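Local structure of alpha-glucosidase (Bacteroides thetaiotaomicron, 5XFM) at residues A[318-321]-A[322-326]. The protein probably hydrolyses glycosides as a calcium-binding family 97 enzyme with beta-L-arabinopyranosidase and alpha-galactosidase activities. The protein carries 1 engineered substitution. Numbering follows the deposited sequence.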
# COMPACT_ATOMS: atom_id res chain seq x y z
N ILE A 318 8.53 -22.98 -13.93
CA ILE A 318 9.78 -23.12 -13.21
C ILE A 318 10.96 -22.97 -14.18
O ILE A 318 11.94 -22.27 -13.90
CB ILE A 318 9.84 -24.47 -12.48
CG1 ILE A 318 8.94 -24.44 -11.24
CG2 ILE A 318 11.26 -24.82 -12.08
CD1 ILE A 318 8.70 -25.79 -10.62
N ASP A 319 10.85 -23.64 -15.32
CA ASP A 319 11.84 -23.54 -16.39
C ASP A 319 11.96 -22.11 -16.89
O ASP A 319 13.06 -21.63 -17.16
CB ASP A 319 11.48 -24.46 -17.56
CG ASP A 319 11.76 -25.93 -17.27
OD1 ASP A 319 12.51 -26.22 -16.32
OD2 ASP A 319 11.22 -26.78 -18.01
N PHE A 320 10.82 -21.45 -17.03
CA PHE A 320 10.77 -20.07 -17.50
C PHE A 320 11.46 -19.15 -16.49
O PHE A 320 12.21 -18.26 -16.86
CB PHE A 320 9.31 -19.64 -17.74
CG PHE A 320 9.17 -18.23 -18.26
CD1 PHE A 320 9.96 -17.78 -19.31
CD2 PHE A 320 8.25 -17.37 -17.71
CE1 PHE A 320 9.82 -16.49 -19.80
CE2 PHE A 320 8.12 -16.07 -18.19
CZ PHE A 320 8.91 -15.63 -19.23
N ALA A 321 11.21 -19.38 -15.20
CA ALA A 321 11.90 -18.63 -14.16
C ALA A 321 13.40 -18.84 -14.27
O ALA A 321 14.17 -17.89 -14.20
CB ALA A 321 11.41 -19.05 -12.78
N SER A 322 13.82 -20.08 -14.47
CA SER A 322 15.24 -20.39 -14.63
C SER A 322 15.85 -19.64 -15.81
O SER A 322 16.94 -19.08 -15.71
CB SER A 322 15.44 -21.89 -14.79
OG SER A 322 16.81 -22.22 -14.71
N ALA A 323 15.14 -19.64 -16.94
CA ALA A 323 15.59 -18.97 -18.15
C ALA A 323 15.65 -17.45 -17.96
O ALA A 323 16.50 -16.77 -18.53
CB ALA A 323 14.68 -19.32 -19.32
N MET A 324 14.72 -16.93 -17.17
CA MET A 324 14.69 -15.51 -16.86
C MET A 324 15.70 -15.15 -15.77
O MET A 324 15.99 -13.98 -15.54
CB MET A 324 13.28 -15.10 -16.46
CG MET A 324 12.28 -15.16 -17.60
SD MET A 324 12.65 -13.98 -18.92
CE MET A 324 12.52 -12.42 -18.03
N GLY A 325 16.22 -16.17 -15.09
CA GLY A 325 17.12 -15.93 -13.97
C GLY A 325 16.34 -15.42 -12.78
O GLY A 325 16.89 -14.76 -11.90
N TYR A 326 15.04 -15.72 -12.76
CA TYR A 326 14.18 -15.28 -11.67
C TYR A 326 14.34 -16.17 -10.45
O TYR A 326 14.58 -17.38 -10.58
CB TYR A 326 12.72 -15.23 -12.12
CG TYR A 326 12.35 -13.97 -12.87
CD1 TYR A 326 13.33 -13.08 -13.29
CD2 TYR A 326 11.02 -13.66 -13.14
CE1 TYR A 326 13.00 -11.92 -13.97
CE2 TYR A 326 10.68 -12.51 -13.82
CZ TYR A 326 11.68 -11.64 -14.23
OH TYR A 326 11.35 -10.49 -14.90
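With its ring carbon CG anti to the backbone N (chi1 -178°), F320 brings its ring alongside the side chain of M324, whose CG lies anti to its carbonyl carbon, beside the backbone N, before the chain bends at chi2 and chi3. M324 CG sits over one face of the F320 ring, 3.9 Å from its centroid in a CH-pi contact and offset toward the rim; the nearest ring atom is F320 CE1, 3.6 Å from M324 CG. The sulfur follows obliquely, with M324 SD 4.7 Å from the F320 centroid, a Met-aromatic contact. An alanine at F320 would take away this face and is likely to leave the M324 thioether freer to turn.

In the backbone, M324 N donates to F320 O (2.9 Å). A Schellman motif then ends the helix: Y326 N bonds to A321 O at 2.7 Å, G325 N makes a weak bond to S322 O, and G325 takes positive phi. The turn brings Y326 CB to 4.1 Å from A321 CB.

This is the end of helix 311-324 in the TIM-barrel-type domain, where F320, A321 and Y326 pack on strand 295-299 of the parallel sheet, I318 meets helix 341-353, and M324 reaches helix 541-549, whose M547 O accepts the Y326 hydroxyl.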